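Local coordinates for protein plasmodium falciparum gamete antigen 27/25 (Plasmodium falciparum, PDB 1N81) that is of unknown biochemical function but is a gametocyte protein essential for sexual development of the malaria parasite, and may form dimers, at residues 6-11 / 113-118; 13-18 / 167-172; 19-24 / 59-64; 103-108 / 152-157. All coordinates share one frame; numbering follows the deposited sequence.

Contact 1: 6-11 / 113-118; sequences ETHAPL and IEEVSI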
# COMPACT_ATOMS: atom_id res chain seq x y z
N GLU A 6 -24.52 1.99 8.14
CA GLU A 6 -23.99 2.32 6.83
C GLU A 6 -22.59 1.76 6.61
O GLU A 6 -21.93 1.28 7.54
CB GLU A 6 -24.02 3.83 6.60
CG GLU A 6 -25.42 4.35 6.39
CD GLU A 6 -26.25 3.41 5.54
OE1 GLU A 6 -25.67 2.92 4.56
OE2 GLU A 6 -27.45 3.15 5.84
N THR A 7 -22.12 1.84 5.37
CA THR A 7 -20.83 1.28 5.00
C THR A 7 -19.69 2.27 4.74
O THR A 7 -19.89 3.33 4.14
CB THR A 7 -20.98 0.38 3.77
OG1 THR A 7 -22.06 -0.55 3.99
CG2 THR A 7 -19.69 -0.37 3.52
N HIS A 8 -18.51 1.88 5.19
CA HIS A 8 -17.28 2.66 5.07
C HIS A 8 -17.33 3.81 6.03
O HIS A 8 -17.38 4.96 5.62
CB HIS A 8 -17.09 3.21 3.67
CG HIS A 8 -15.81 2.78 3.01
ND1 HIS A 8 -14.58 3.29 3.37
CD2 HIS A 8 -15.57 1.89 2.02
CE1 HIS A 8 -13.64 2.74 2.62
NE2 HIS A 8 -14.22 1.89 1.79
N ALA A 9 -17.33 3.47 7.32
CA ALA A 9 -17.37 4.46 8.38
C ALA A 9 -16.23 5.45 8.14
O ALA A 9 -15.59 5.43 7.08
CB ALA A 9 -17.18 3.77 9.75
N PRO A 10 -15.97 6.35 9.10
CA PRO A 10 -14.86 7.24 8.76
C PRO A 10 -13.57 6.43 8.58
O PRO A 10 -12.89 6.14 9.57
CB PRO A 10 -14.79 8.18 9.96
CG PRO A 10 -16.22 8.24 10.43
CD PRO A 10 -16.64 6.79 10.34
N LEU A 11 -13.29 6.01 7.35
CA LEU A 11 -12.03 5.32 7.06
C LEU A 11 -11.00 6.12 7.87
O LEU A 11 -11.09 7.35 7.90
CB LEU A 11 -11.71 5.47 5.56
CG LEU A 11 -10.29 5.12 5.07
CD1 LEU A 11 -10.12 3.61 5.07
CD2 LEU A 11 -10.07 5.66 3.67
N ILE A 113 -6.57 -2.69 0.93
CA ILE A 113 -6.02 -2.21 2.21
C ILE A 113 -7.10 -1.43 2.97
O ILE A 113 -7.38 -1.70 4.14
CB ILE A 113 -4.78 -1.27 2.02
CG1 ILE A 113 -3.57 -2.11 1.61
CG2 ILE A 113 -4.49 -0.52 3.31
CD1 ILE A 113 -2.32 -1.30 1.30
N GLU A 114 -7.74 -0.47 2.29
CA GLU A 114 -8.76 0.33 2.95
C GLU A 114 -9.94 -0.46 3.46
O GLU A 114 -10.35 -0.30 4.61
CB GLU A 114 -9.24 1.46 2.04
CG GLU A 114 -8.14 2.46 1.87
CD GLU A 114 -8.56 3.66 1.07
OE1 GLU A 114 -9.63 3.64 0.44
OE2 GLU A 114 -7.79 4.63 1.08
N GLU A 115 -10.46 -1.33 2.63
CA GLU A 115 -11.60 -2.16 2.97
C GLU A 115 -11.27 -3.03 4.20
O GLU A 115 -12.05 -3.16 5.15
CB GLU A 115 -11.90 -3.04 1.76
CG GLU A 115 -13.25 -3.67 1.71
CD GLU A 115 -14.33 -2.68 1.42
OE1 GLU A 115 -14.07 -1.66 0.71
OE2 GLU A 115 -15.45 -2.94 1.91
N VAL A 116 -10.11 -3.68 4.17
CA VAL A 116 -9.74 -4.51 5.29
C VAL A 116 -9.59 -3.64 6.55
O VAL A 116 -9.96 -4.08 7.64
CB VAL A 116 -8.44 -5.29 5.04
CG1 VAL A 116 -8.02 -6.03 6.29
CG2 VAL A 116 -8.63 -6.26 3.90
N SER A 117 -9.09 -2.41 6.40
CA SER A 117 -8.89 -1.55 7.56
C SER A 117 -10.23 -1.21 8.21
O SER A 117 -10.28 -0.99 9.43
CB SER A 117 -8.11 -0.27 7.20
OG SER A 117 -8.94 0.72 6.63
N ILE A 118 -11.30 -1.16 7.41
CA ILE A 118 -12.64 -0.87 7.95
C ILE A 118 -13.11 -2.02 8.83
O ILE A 118 -13.66 -1.80 9.90
CB ILE A 118 -13.72 -0.69 6.86
CG1 ILE A 118 -13.40 0.53 5.99
CG2 ILE A 118 -15.10 -0.54 7.53
CD1 ILE A 118 -13.21 1.82 6.78

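Contact 2: 13-18 / 167-172; sequences PRIRKV and SQFLID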
# COMPACT_ATOMS: atom_id res chain seq x y z
N PRO A 13 -8.18 8.49 8.81
CA PRO A 13 -7.45 9.43 7.95
C PRO A 13 -5.98 9.01 7.82
O PRO A 13 -5.34 9.33 6.82
CB PRO A 13 -7.60 10.77 8.66
CG PRO A 13 -8.95 10.62 9.34
CD PRO A 13 -8.87 9.21 9.90
N ARG A 14 -5.45 8.31 8.83
CA ARG A 14 -4.06 7.86 8.77
C ARG A 14 -3.86 6.83 7.64
O ARG A 14 -2.85 6.88 6.93
CB ARG A 14 -3.63 7.19 10.08
CG ARG A 14 -2.15 6.88 10.01
CD ARG A 14 -1.62 6.13 11.22
NE ARG A 14 -0.24 6.54 11.33
CZ ARG A 14 0.77 5.72 11.31
NH1 ARG A 14 0.57 4.42 11.22
NH2 ARG A 14 2.00 6.20 11.33
N ILE A 15 -4.81 5.92 7.49
CA ILE A 15 -4.77 4.91 6.43
C ILE A 15 -4.82 5.65 5.09
O ILE A 15 -4.01 5.41 4.19
CB ILE A 15 -5.98 3.98 6.52
CG1 ILE A 15 -5.79 3.03 7.71
CG2 ILE A 15 -6.14 3.19 5.23
CD1 ILE A 15 -4.75 1.95 7.47
N ARG A 16 -5.75 6.59 4.98
CA ARG A 16 -5.94 7.36 3.75
C ARG A 16 -4.66 8.10 3.35
O ARG A 16 -4.26 8.04 2.18
CB ARG A 16 -7.12 8.33 3.95
CG ARG A 16 -7.46 9.27 2.81
CD ARG A 16 -8.79 9.97 3.14
NE ARG A 16 -9.29 10.84 2.07
CZ ARG A 16 -10.55 11.24 1.96
NH1 ARG A 16 -11.46 10.85 2.85
NH2 ARG A 16 -10.92 12.03 0.96
N LYS A 17 -4.02 8.79 4.30
CA LYS A 17 -2.79 9.51 3.99
C LYS A 17 -1.57 8.63 3.74
O LYS A 17 -0.83 8.84 2.76
CB LYS A 17 -2.46 10.54 5.07
CG LYS A 17 -3.47 11.71 5.12
CD LYS A 17 -3.25 12.58 6.33
CE LYS A 17 -4.31 13.67 6.44
NZ LYS A 17 -4.19 14.37 7.75
N VAL A 18 -1.32 7.66 4.61
CA VAL A 18 -0.14 6.83 4.41
C VAL A 18 -0.34 6.03 3.10
O VAL A 18 0.59 5.85 2.32
CB VAL A 18 0.12 5.89 5.61
CG1 VAL A 18 1.45 5.14 5.41
CG2 VAL A 18 0.21 6.70 6.89
N SER A 167 -1.16 -7.26 4.49
CA SER A 167 -1.14 -7.62 5.90
C SER A 167 -0.03 -6.82 6.58
O SER A 167 -0.24 -6.24 7.65
CB SER A 167 -0.93 -9.13 6.09
OG SER A 167 -2.08 -9.84 5.70
N GLN A 168 1.13 -6.73 5.93
CA GLN A 168 2.24 -5.96 6.49
C GLN A 168 1.89 -4.51 6.66
O GLN A 168 2.17 -3.91 7.70
CB GLN A 168 3.50 -6.03 5.63
CG GLN A 168 4.64 -5.31 6.32
CD GLN A 168 5.88 -5.26 5.49
OE1 GLN A 168 5.98 -4.49 4.54
NE2 GLN A 168 6.84 -6.12 5.83
N PHE A 169 1.30 -3.93 5.62
CA PHE A 169 0.91 -2.52 5.66
C PHE A 169 -0.06 -2.25 6.84
O PHE A 169 0.10 -1.28 7.57
CB PHE A 169 0.23 -2.13 4.34
CG PHE A 169 -0.23 -0.68 4.30
CD1 PHE A 169 0.51 0.27 3.59
CD2 PHE A 169 -1.39 -0.29 4.96
CE1 PHE A 169 0.10 1.62 3.54
CE2 PHE A 169 -1.82 1.04 4.92
CZ PHE A 169 -1.06 2.01 4.20
N LEU A 170 -1.07 -3.08 7.00
CA LEU A 170 -2.03 -2.86 8.08
C LEU A 170 -1.35 -2.90 9.46
O LEU A 170 -1.52 -1.99 10.28
CB LEU A 170 -3.14 -3.91 7.98
CG LEU A 170 -4.03 -3.67 6.74
CD1 LEU A 170 -4.87 -4.87 6.48
CD2 LEU A 170 -4.91 -2.45 6.94
N ILE A 171 -0.55 -3.92 9.72
CA ILE A 171 0.13 -4.02 11.01
C ILE A 171 0.98 -2.78 11.28
O ILE A 171 0.93 -2.23 12.36
CB ILE A 171 0.99 -5.31 11.09
CG1 ILE A 171 0.06 -6.52 11.12
CG2 ILE A 171 1.85 -5.29 12.36
CD1 ILE A 171 0.74 -7.84 10.78
N ASP A 172 1.73 -2.33 10.29
CA ASP A 172 2.56 -1.16 10.42
C ASP A 172 1.84 0.15 10.54
O ASP A 172 2.31 1.06 11.22
CB ASP A 172 3.46 -0.97 9.19
CG ASP A 172 4.60 -1.90 9.18
OD1 ASP A 172 4.75 -2.63 10.18
OD2 ASP A 172 5.34 -1.89 8.18
O HOH W 1 1.95 3.18 12.95

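Contact 3: 19-24 / 59-64; sequences GDIEFH and KNQNRY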
# COMPACT_ATOMS: atom_id res chain seq x y z
N GLY A 19 -1.58 5.58 2.87
CA GLY A 19 -1.85 4.87 1.64
C GLY A 19 -1.55 5.80 0.46
O GLY A 19 -0.82 5.42 -0.45
N ASP A 20 -2.10 7.01 0.46
CA ASP A 20 -1.83 7.93 -0.65
C ASP A 20 -0.37 8.19 -0.84
O ASP A 20 0.14 8.21 -1.98
CB ASP A 20 -2.58 9.26 -0.48
CG ASP A 20 -4.03 9.17 -0.94
OD1 ASP A 20 -4.39 8.11 -1.51
OD2 ASP A 20 -4.81 10.12 -0.75
N ILE A 21 0.33 8.37 0.27
CA ILE A 21 1.76 8.62 0.21
C ILE A 21 2.56 7.48 -0.46
O ILE A 21 3.34 7.73 -1.39
CB ILE A 21 2.30 8.85 1.63
CG1 ILE A 21 1.87 10.25 2.12
CG2 ILE A 21 3.81 8.69 1.65
CD1 ILE A 21 1.96 10.42 3.61
N GLU A 22 2.35 6.27 0.02
CA GLU A 22 3.04 5.07 -0.48
C GLU A 22 2.69 4.76 -1.93
O GLU A 22 3.56 4.51 -2.75
CB GLU A 22 2.64 3.85 0.37
CG GLU A 22 3.07 2.49 -0.23
CD GLU A 22 3.21 1.36 0.79
OE1 GLU A 22 3.46 0.20 0.38
OE2 GLU A 22 3.09 1.62 2.01
N PHE A 23 1.40 4.79 -2.25
CA PHE A 23 1.03 4.44 -3.61
C PHE A 23 1.35 5.51 -4.65
O PHE A 23 1.67 5.16 -5.78
CB PHE A 23 -0.44 3.98 -3.64
CG PHE A 23 -0.65 2.60 -3.05
CD1 PHE A 23 -0.99 2.44 -1.70
CD2 PHE A 23 -0.41 1.46 -3.81
CE1 PHE A 23 -1.08 1.17 -1.11
CE2 PHE A 23 -0.50 0.15 -3.23
CZ PHE A 23 -0.84 0.01 -1.87
N HIS A 24 1.27 6.80 -4.31
CA HIS A 24 1.63 7.82 -5.30
C HIS A 24 3.13 7.84 -5.44
O HIS A 24 3.67 8.03 -6.54
CB HIS A 24 1.12 9.21 -4.90
CG HIS A 24 -0.34 9.41 -5.19
ND1 HIS A 24 -0.80 9.94 -6.37
CD2 HIS A 24 -1.45 9.07 -4.48
CE1 HIS A 24 -2.12 9.91 -6.38
NE2 HIS A 24 -2.54 9.39 -5.24
N LYS A 59 8.95 13.25 -0.63
CA LYS A 59 8.25 14.20 -1.47
C LYS A 59 6.74 14.04 -1.36
O LYS A 59 6.00 15.03 -1.32
CB LYS A 59 8.67 14.02 -2.93
CG LYS A 59 8.08 15.04 -3.89
CD LYS A 59 8.67 14.87 -5.28
CE LYS A 59 8.12 15.86 -6.28
NZ LYS A 59 8.90 15.78 -7.56
N ASN A 60 6.27 12.79 -1.29
CA ASN A 60 4.82 12.57 -1.19
C ASN A 60 4.30 12.89 0.19
O ASN A 60 3.16 13.33 0.32
CB ASN A 60 4.44 11.14 -1.63
CG ASN A 60 4.29 11.04 -3.15
OD1 ASN A 60 3.21 11.25 -3.68
ND2 ASN A 60 5.38 10.77 -3.84
N GLN A 61 5.12 12.67 1.22
CA GLN A 61 4.73 13.02 2.57
C GLN A 61 4.50 14.55 2.59
O GLN A 61 3.61 15.08 3.27
CB GLN A 61 5.85 12.68 3.53
CG GLN A 61 5.92 11.24 3.88
CD GLN A 61 7.02 10.96 4.85
OE1 GLN A 61 8.18 11.11 4.53
NE2 GLN A 61 6.65 10.57 6.06
N ASN A 62 5.34 15.25 1.85
CA ASN A 62 5.23 16.70 1.76
C ASN A 62 3.96 17.03 0.97
O ASN A 62 3.16 17.86 1.41
CB ASN A 62 6.46 17.27 1.06
CG ASN A 62 6.58 18.76 1.25
OD1 ASN A 62 7.57 19.25 1.79
ND2 ASN A 62 5.57 19.50 0.81
N ARG A 63 3.75 16.39 -0.17
CA ARG A 63 2.55 16.64 -0.97
C ARG A 63 1.24 16.39 -0.22
O ARG A 63 0.26 17.11 -0.41
CB ARG A 63 2.55 15.79 -2.25
CG ARG A 63 1.28 15.95 -3.09
CD ARG A 63 1.19 15.00 -4.29
NE ARG A 63 -0.14 15.07 -4.90
CZ ARG A 63 -0.58 14.29 -5.89
NH1 ARG A 63 0.21 13.36 -6.43
NH2 ARG A 63 -1.82 14.43 -6.35
N TYR A 64 1.19 15.36 0.61
CA TYR A 64 -0.03 15.11 1.35
C TYR A 64 0.05 15.69 2.75
O TYR A 64 -0.75 15.35 3.60
CB TYR A 64 -0.37 13.62 1.43
CG TYR A 64 -0.74 13.07 0.08
CD1 TYR A 64 0.24 12.62 -0.81
CD2 TYR A 64 -2.08 13.10 -0.36
CE1 TYR A 64 -0.10 12.22 -2.11
CE2 TYR A 64 -2.42 12.71 -1.65
CZ TYR A 64 -1.42 12.27 -2.52
OH TYR A 64 -1.72 11.94 -3.82

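Contact 4: 103-108 / 152-157; sequences DDYLWV and VKFTDD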
# COMPACT_ATOMS: atom_id res chain seq x y z
N ASP A 103 -1.03 1.45 -12.80
CA ASP A 103 -1.73 2.31 -11.87
C ASP A 103 -3.01 1.59 -11.37
O ASP A 103 -3.43 1.81 -10.24
CB ASP A 103 -2.07 3.67 -12.51
CG ASP A 103 -0.95 4.73 -12.28
OD1 ASP A 103 0.06 4.43 -11.60
OD2 ASP A 103 -1.08 5.87 -12.79
N ASP A 104 -3.61 0.72 -12.19
CA ASP A 104 -4.82 0.00 -11.77
C ASP A 104 -4.49 -1.09 -10.75
O ASP A 104 -5.29 -1.37 -9.84
CB ASP A 104 -5.56 -0.62 -12.97
CG ASP A 104 -6.16 0.42 -13.91
OD1 ASP A 104 -6.61 1.49 -13.44
OD2 ASP A 104 -6.20 0.17 -15.14
N TYR A 105 -3.33 -1.70 -10.90
CA TYR A 105 -2.90 -2.71 -9.94
C TYR A 105 -2.69 -2.02 -8.58
O TYR A 105 -3.02 -2.57 -7.53
CB TYR A 105 -1.58 -3.34 -10.38
CG TYR A 105 -1.69 -4.33 -11.53
CD1 TYR A 105 -2.36 -4.01 -12.71
CD2 TYR A 105 -1.03 -5.54 -11.45
CE1 TYR A 105 -2.36 -4.88 -13.79
CE2 TYR A 105 -1.02 -6.42 -12.51
CZ TYR A 105 -1.69 -6.10 -13.67
OH TYR A 105 -1.67 -7.00 -14.70
N LEU A 106 -2.14 -0.80 -8.62
CA LEU A 106 -1.86 -0.05 -7.41
C LEU A 106 -3.19 0.28 -6.75
O LEU A 106 -3.34 0.17 -5.53
CB LEU A 106 -1.09 1.26 -7.73
CG LEU A 106 0.36 1.08 -8.23
CD1 LEU A 106 1.00 2.43 -8.47
CD2 LEU A 106 1.21 0.28 -7.23
N TRP A 107 -4.15 0.67 -7.57
CA TRP A 107 -5.48 1.04 -7.11
C TRP A 107 -6.12 -0.13 -6.37
O TRP A 107 -6.69 0.04 -5.29
CB TRP A 107 -6.35 1.41 -8.31
CG TRP A 107 -7.68 1.99 -8.00
CD1 TRP A 107 -8.00 3.31 -7.94
CD2 TRP A 107 -8.91 1.26 -7.71
NE1 TRP A 107 -9.34 3.46 -7.64
CE2 TRP A 107 -9.91 2.23 -7.50
CE3 TRP A 107 -9.24 -0.09 -7.63
CZ2 TRP A 107 -11.24 1.87 -7.17
CZ3 TRP A 107 -10.55 -0.45 -7.31
CH2 TRP A 107 -11.54 0.53 -7.09
N VAL A 108 -6.03 -1.31 -6.98
CA VAL A 108 -6.61 -2.50 -6.41
C VAL A 108 -6.04 -2.79 -5.02
O VAL A 108 -6.78 -3.00 -4.07
CB VAL A 108 -6.39 -3.70 -7.34
CG1 VAL A 108 -6.68 -5.03 -6.56
CG2 VAL A 108 -7.33 -3.55 -8.60
N VAL A 152 -8.48 -5.92 -14.26
CA VAL A 152 -7.07 -6.28 -14.26
C VAL A 152 -7.00 -7.69 -13.71
O VAL A 152 -7.95 -8.15 -13.09
CB VAL A 152 -6.20 -5.37 -13.33
CG1 VAL A 152 -6.10 -3.97 -13.90
CG2 VAL A 152 -6.78 -5.30 -11.94
N LYS A 153 -5.89 -8.39 -13.96
CA LYS A 153 -5.71 -9.72 -13.43
C LYS A 153 -4.26 -9.89 -12.97
O LYS A 153 -3.33 -9.85 -13.78
CB LYS A 153 -6.04 -10.79 -14.48
CG LYS A 153 -6.67 -12.06 -13.88
CD LYS A 153 -6.03 -12.46 -12.55
CE LYS A 153 -6.74 -13.65 -11.89
NZ LYS A 153 -6.32 -14.95 -12.49
N PHE A 154 -4.08 -10.08 -11.67
CA PHE A 154 -2.76 -10.26 -11.10
C PHE A 154 -2.37 -11.70 -11.38
O PHE A 154 -3.24 -12.55 -11.43
CB PHE A 154 -2.81 -10.09 -9.57
CG PHE A 154 -2.83 -8.65 -9.10
CD1 PHE A 154 -3.85 -7.78 -9.51
CD2 PHE A 154 -1.84 -8.17 -8.25
CE1 PHE A 154 -3.87 -6.46 -9.07
CE2 PHE A 154 -1.85 -6.85 -7.80
CZ PHE A 154 -2.87 -6.00 -8.21
N THR A 155 -1.08 -11.97 -11.56
CA THR A 155 -0.67 -13.36 -11.75
C THR A 155 -0.69 -13.92 -10.33
O THR A 155 -0.74 -13.15 -9.37
CB THR A 155 0.75 -13.48 -12.30
OG1 THR A 155 1.65 -12.85 -11.40
CG2 THR A 155 0.85 -12.84 -13.65
N ASP A 156 -0.65 -15.23 -10.19
CA ASP A 156 -0.69 -15.84 -8.86
C ASP A 156 0.44 -15.35 -7.98
O ASP A 156 0.28 -15.23 -6.76
CB ASP A 156 -0.65 -17.37 -8.94
CG ASP A 156 -1.78 -17.95 -9.77
OD1 ASP A 156 -2.95 -17.56 -9.54
OD2 ASP A 156 -1.51 -18.78 -10.66
N ASP A 157 1.60 -15.07 -8.57
CA ASP A 157 2.73 -14.61 -7.78
C ASP A 157 2.48 -13.18 -7.33
O ASP A 157 2.68 -12.86 -6.15
CB ASP A 157 4.03 -14.67 -8.57
CG ASP A 157 4.55 -16.09 -8.72
OD1 ASP A 157 4.35 -16.89 -7.78
OD2 ASP A 157 5.16 -16.39 -9.77
O HOH W 2 -0.49 -9.12 -14.33
O HOH W 3 -4.01 -7.55 -15.59

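Contact 1: 6-11 / 113-118
Within 6-11, H8 is the first to touch 113-118, and it does so with its ring. I118 CG1 lies over one face of the imidazole, off toward the rim, 4.2 Å from the ring centroid and 21° from its normal: a CH-pi contact in which the isoleucine branch runs about at right angles to the histidine side chain. E115 approaches the same ring obliquely, with OE1 3.7 Å from H8 NE2 and the carboxylate turned 78° from the ring plane. That oxygen is bonded to Y146 OH, so its firm partner is tyrosine rather than histidine. Three residues on, L11 brings the chain back to the helix. With CG anti to the backbone N (chi1 165°), its two methyls reach across E114. CD2 rests 3.6 Å from E114 OE2, beside the carboxylate, while CD1 faces both E114 CB and S117 OG, 3.5 Å from the latter. I118 CD1 packs against the same leucine, 3.7 Å from L11 CA and 4.0 Å from L11 CD1. S117 OG itself is used within its own helix: it donates to E114 O at 2.7 Å, and E114 O also takes the helical bond from I118 N. The result is an irregular arm laid over one side of a long helix by apolar contact and without direct polar bonds between the two segments. The same stretch of helix 96-122 packs I113 and V116 on helix 156-173, E114 and S117 on I15 of helix 13-35, and E115 on L142 of helix 136-150.

Contact 2: 13-18 / 167-172
I15 and F169 make the central contact between helix 13-35 and helix 156-173, two members of an all-helical fold. The short axes run 127° apart in direction and come no nearer than 11.5 Å, a wide spacing that only side-chain ends bridge. F169 does most of the spanning. Its CG is anti to the backbone N (chi1 179°), which throws the ring outward from its helix toward the first turns of the other. I15 meets the rim of that ring and not a face: CD1 lies near the ring plane, 4.0 Å from F169 CE2, the two side chains crossing at a slant. V18, one turn further along, runs alongside the phenyl, pointing the other way, and puts CG1 4.2 Å from F169 CZ, obliquely to the ring. The same I15 methyl also comes within 4.4 Å of L170 CD2, so the isoleucine tip touches two consecutive residues of the partner helix. I113 and S117 of helix 96-122 pack against this apolar patch as well. Toward the end of helix 156-173 the contact turns polar. R14 is extended from CG to NE and brings its guanidinium to that end, where NH1 donates to V173 O, while NH2 donates to L68 O in the loop before helix 71-89. The D172 carboxylate is engaged separately, by R72 and N76. D172 O lies in the guanidinium plane, at its edge, 3.8 Å from R14 NH1; a water fills in, donating to D172 O at 2.8 Å and taking a weak, short bond of 2.5 Å from R14 NH1.

Contact 3: 19-24 / 59-64
The Y64 ring has D20 CB over one face, 3.8 Å from the ring centroid, a CH-pi contact that helps join helix 13-35 to the C-terminal end of helix 50-63 in an all-helical fold; at the ring's edge, in plane, sits N60 O of its own segment. The Y64 hydroxyl end in turn lies over a face of the H24 ring, the two ring planes 44° apart and their centroids 5.3 Å. H24 CG is anti to its carbonyl carbon (chi1 -79°), which sets the imidazole against that hydroxyl. The same oxygen stands above the centre of the R63 guanidinium, 3.3 Å from that plane, so the phenol end lies over both the imidazole and the arginine head. The helices run with directions 138° apart and short axes 8.7 Å apart; Y64 is the first residue to leave helical geometry. I21 fills the deeper side, its CD1 3.9 Å from Q61 CA and its CG1 4.1 Å from Y64 CD1. The polar ends are steadied from outside: D20 OD1 takes a hydrogen bond from Q110, and N60 ND2 gives one to Y56 O. The other end of the N60 amide lies by the start of the histidine side chain, OD1 3.2 Å from H24 CB.

Contact 4: 103-108 / 152-157
Y105 and F154 lie against each other as a slanted aromatic pair, centroids 4.6 Å apart and planes at 32°. Y105 CD2 stands over the centre of one F154 face, 3.7 Å above it, while Y105 O sits in the plane of the phenyl at its edge, 3.5 Å from F154 CZ. V152 packs beside the tyrosine, its CG1 3.9 Å from Y105 CE1 and a close 3.5 Å from D104 CB. V108, a turn along the helix from Y105, divides its two methyls: CG2 meets V152 CG2, and CG1 is turned to F154 CE1. With CG anti to its carbonyl carbon (chi1 -76°), Y105 runs past both V152 and F154 and carries its hydroxyl to the backbone of K153. Two waters complete that link. One accepts from Y105 OH, at a short 2.5 Å, and donates to K153 O; the other donates to Y105 OH and accepts from K153 N, at 2.6 Å. In the fold this is the connection between helices 136-150 and 156-173, an extended link pressed on helix 96-122 in an all-helical protein. Further out, Y88 of helix 71-89 meets the Y105 ring edge-to-face, and F143 of helix 136-150 does the same with F154. K150 touches both D104 and V108. The link is pinned at F154 N, which donates to E147 OE2. T155 then takes the N-cap position of helix 156-173: its hydroxyl caps a backbone N of the first turn, and its own N donates to Q158 OE1, the pattern of a capping box.

How the contacts relate
From the N terminus, the arm at 6-11 waits until 113-118 to close contact 1, and helix 13-35 then opens contact 2, which is not closed until 167-172 near the chain's end; the two therefore cross. Contact 3 starts on the same helix, closes early at 59-64, and is nested inside both. Contact 4 opens only after that, at 103-108, and closes at 152-157, crossing contact 1 but nested in contact 2. Helix 96-122 serves contacts 1 and 4, tying the N-terminal arm and the 152-157 link to one rod. Contacts 1 and 2 meet where V116 packs on L170, while F23 joins contact 3 to I113 and L106.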